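Local structure of esterase (Rhizomucor miehei CAU432, 4WY8) at residues Lys43-Glu46 and Gly47-Asp50; Ser304-Leu307 and Asp308-Ala312. The protein hydrolyses carboxylic esters as an esterase of the alpha/beta hydrolase fold, probably through a serine nucleophile carried on a nucleophile elbow. All coordinates share one frame; numbering follows the deposited sequence.

Contact 1: Lys43-Glu46 and Gly47-Asp50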
# COMPACT_ATOMS: atom_id res chain seq x y z
N LYS A 43 -6.00 24.55 -12.34
CA LYS A 43 -6.32 23.74 -11.17
C LYS A 43 -5.16 23.71 -10.17
O LYS A 43 -5.27 23.14 -9.07
CB LYS A 43 -6.66 22.32 -11.61
CG LYS A 43 -7.92 22.14 -12.44
CD LYS A 43 -9.18 22.05 -11.57
CE LYS A 43 -10.10 20.93 -12.06
NZ LYS A 43 -11.15 20.58 -11.05
N ALA A 44 -4.05 24.34 -10.55
CA ALA A 44 -2.79 24.23 -9.80
C ALA A 44 -2.89 24.65 -8.34
O ALA A 44 -2.19 24.11 -7.49
CB ALA A 44 -1.72 25.04 -10.49
N LEU A 45 -3.78 25.59 -8.06
CA LEU A 45 -3.93 26.16 -6.72
C LEU A 45 -5.16 25.61 -6.01
O LEU A 45 -5.30 25.78 -4.80
CB LEU A 45 -4.02 27.68 -6.82
CG LEU A 45 -2.81 28.45 -7.38
CD1 LEU A 45 -3.12 29.95 -7.40
CD2 LEU A 45 -1.57 28.18 -6.57
N GLU A 46 -6.05 24.96 -6.75
CA GLU A 46 -7.29 24.45 -6.16
C GLU A 46 -7.02 23.37 -5.13
O GLU A 46 -6.35 22.37 -5.42
CB GLU A 46 -8.22 23.87 -7.23
CG GLU A 46 -8.95 24.88 -8.08
CD GLU A 46 -10.15 24.26 -8.77
OE1 GLU A 46 -10.56 23.14 -8.35
OE2 GLU A 46 -10.68 24.88 -9.72
N GLY A 47 -7.55 23.58 -3.92
CA GLY A 47 -7.42 22.62 -2.84
C GLY A 47 -6.01 22.48 -2.31
O GLY A 47 -5.70 21.56 -1.56
N LEU A 48 -5.14 23.42 -2.68
CA LEU A 48 -3.78 23.41 -2.19
C LEU A 48 -3.76 23.77 -0.69
O LEU A 48 -4.24 24.82 -0.30
CB LEU A 48 -2.96 24.39 -3.03
CG LEU A 48 -1.44 24.25 -3.15
CD1 LEU A 48 -0.99 22.89 -3.67
CD2 LEU A 48 -0.96 25.37 -4.06
N PRO A 49 -3.20 22.89 0.15
CA PRO A 49 -3.13 23.13 1.59
C PRO A 49 -2.29 24.34 1.91
O PRO A 49 -1.40 24.69 1.14
CB PRO A 49 -2.46 21.86 2.14
CG PRO A 49 -2.57 20.84 1.06
CD PRO A 49 -2.54 21.62 -0.22
N ASP A 50 -2.60 24.99 3.02
CA ASP A 50 -1.82 26.10 3.55
C ASP A 50 -0.63 25.62 4.36
O ASP A 50 -0.77 24.75 5.24
CB ASP A 50 -2.71 26.96 4.44
CG ASP A 50 -3.80 27.65 3.67
OD1 ASP A 50 -3.51 28.21 2.59
OD2 ASP A 50 -4.95 27.61 4.15

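Contact 2: Ser304-Leu307 and Asp308-Ala312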
# COMPACT_ATOMS: atom_id res chain seq x y z
N SER A 304 -3.19 10.49 -4.05
CA SER A 304 -3.63 10.82 -2.69
C SER A 304 -3.71 9.60 -1.79
O SER A 304 -3.32 9.65 -0.59
CB SER A 304 -4.97 11.55 -2.73
OG SER A 304 -5.37 11.95 -1.42
N GLU A 305 -4.23 8.50 -2.33
CA GLU A 305 -4.25 7.28 -1.53
C GLU A 305 -2.82 6.90 -1.14
O GLU A 305 -2.52 6.58 0.02
CB GLU A 305 -4.90 6.11 -2.28
CG GLU A 305 -6.29 6.39 -2.82
CD GLU A 305 -7.33 6.73 -1.75
OE1 GLU A 305 -7.23 6.27 -0.58
OE2 GLU A 305 -8.26 7.49 -2.10
N ILE A 306 -1.92 6.99 -2.11
CA ILE A 306 -0.53 6.63 -1.89
C ILE A 306 0.07 7.50 -0.82
O ILE A 306 0.77 6.99 0.05
CB ILE A 306 0.29 6.74 -3.20
CG1 ILE A 306 -0.05 5.59 -4.14
CG2 ILE A 306 1.80 6.73 -2.93
CD1 ILE A 306 0.53 5.81 -5.57
N LEU A 307 -0.21 8.80 -0.84
CA LEU A 307 0.27 9.67 0.24
C LEU A 307 -0.30 9.28 1.61
O LEU A 307 0.42 9.34 2.62
CB LEU A 307 -0.04 11.13 -0.05
CG LEU A 307 0.83 11.77 -1.13
CD1 LEU A 307 0.57 13.25 -1.11
CD2 LEU A 307 2.30 11.50 -0.88
N ASP A 308 -1.57 8.89 1.68
CA ASP A 308 -2.12 8.43 2.96
C ASP A 308 -1.38 7.17 3.47
O ASP A 308 -1.11 7.01 4.68
CB ASP A 308 -3.62 8.15 2.82
CG ASP A 308 -4.45 9.43 2.68
OD1 ASP A 308 -3.96 10.53 3.06
OD2 ASP A 308 -5.60 9.34 2.17
N HIS A 309 -1.05 6.28 2.54
CA HIS A 309 -0.25 5.11 2.83
C HIS A 309 1.14 5.45 3.38
O HIS A 309 1.56 4.95 4.44
CB HIS A 309 -0.13 4.27 1.58
CG HIS A 309 0.58 2.98 1.78
ND1 HIS A 309 0.80 2.09 0.75
CD2 HIS A 309 1.11 2.42 2.89
CE1 HIS A 309 1.43 1.03 1.23
NE2 HIS A 309 1.63 1.21 2.52
N ILE A 310 1.86 6.30 2.65
CA ILE A 310 3.17 6.76 3.08
C ILE A 310 3.11 7.36 4.48
O ILE A 310 3.97 7.11 5.31
CB ILE A 310 3.73 7.82 2.10
CG1 ILE A 310 4.12 7.16 0.77
CG2 ILE A 310 4.95 8.54 2.67
CD1 ILE A 310 4.43 8.16 -0.32
N VAL A 311 2.08 8.15 4.74
CA VAL A 311 1.93 8.77 6.04
C VAL A 311 1.70 7.72 7.12
O VAL A 311 2.29 7.81 8.20
CB VAL A 311 0.79 9.79 6.03
CG1 VAL A 311 0.48 10.27 7.47
CG2 VAL A 311 1.18 10.95 5.14
N ALA A 312 0.85 6.72 6.85
CA ALA A 312 0.64 5.65 7.84
C ALA A 312 1.96 4.93 8.18
O ALA A 312 2.26 4.63 9.34
CB ALA A 312 -0.39 4.65 7.33
O HOH W 1 -6.16 6.50 1.85

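Contact 1: Lys43-Glu46 and Gly47-Asp50
A type II beta turn running from Leu45 to Leu48 shapes the loop that leads from helix 27-39 to strand 51-59. It is closed by a single backbone hydrogen bond, from Leu48 N to Leu45 O at 3.2 Å. The N-H points fairly straight at the oxygen (159°), but it arrives from above the carbonyl plane, 51° out of it. Gly47 takes the third position with a positive phi, which favours glycine. Over the turn the two leucines meet through one methyl each, Leu45 CD2 lying 3.8 Å from Leu48 CD2, with the side chains crossing at a slant. Leu48 places its CG opposite the backbone N (chi1 -157°), which carries CD2 back over the preceding residues, 3.9 Å from Ala44 O. Both leucines also rest on Arg101 of helix 101-111, and Glu46 O accepts a hydrogen bond from Arg102. Overlapping the start of the turn, Glu46 N donates to Lys43 O at 3.1 Å, whereas the Lys43 NZ to Glu46 OE1 salt bridge is long, at 3.8 Å. Backbone bonding and glycine geometry therefore define this surface turn, and the ion pair probably adds little.

Contact 2: Ser304-Leu307 and Asp308-Ala312
Four consecutive i to i+4 backbone hydrogen bonds join Ser304-Leu307 to Asp308-Ala312 within helix 301-322. Asp308 N, His309 N, Ile310 N and Val311 N donate to Ser304 O, Glu305 O, Ile306 O and Leu307 O respectively. The Ile310 N to Ile306 O bond, at 2.9 Å, is the straightest (172°).

The apolar contacts converge on one methyl. Ile310 CD1 lies 4.0 Å from Ile306 CG2, one turn back, and 4.0 Å from Leu307 CD2. Ile310 keeps CG1 beside its backbone N (chi1 -71°), directing this branch back along the helix, where CG1 comes within 3.4 Å of Ile306 O. Ile306 and Ile310 pack on Ile256 of strand 253-258, while Leu307 and Val311 turn to Arg110 of helix 101-111.

The polar side chains hold a water and reach two subunits. Glu305 OE1 and Asp308 OD2 stand 4.4 Å apart, and one water donates to both, at 2.7 Å to Glu305 OE1 and 2.9 Å to Asp308 OD2. Salt bridges probably offset the proximity of like charges: Asp308 OD1 pairs with Arg110, Asp308 OD2 with Lys316 of the second subunit, and Glu305 OE2 with Arg252 of the second subunit. Arg110 also donates to Ser304 OG.

His309 CB passes 3.2 Å from Ile306 O, and the ring extends from the helix to bond through ND1 to Tyr286 OH and to stack on His309 of the second subunit.

Such division of faces marks an amphipathic helix packed on the central sheet of an alpha/beta hydrolase, here with its polar side and His309 in the dimer interface.

Contact 1 is a surface turn, whereas contact 2 is a largely buried helical segment; their centres lie 18 Å apart and their nearest atoms about 8 Å, without touching. Helix 101-111 is common to both, since 43-50 rests on Arg101, Arg102 and Glu106 and 304-312 packs against Glu106, Arg110 and Ala111. Place in the fold governs the chemistry. Across the loop there is one turn-closing bond and a small apolar contact, with helix 101-111 alongside, while the helix combines repeated backbone bonds with packing against strands 253-258 and 281-286. No other chain of the assembly reaches contact 1, but contact 2 meets the second subunit through salt bridges and a ring stack.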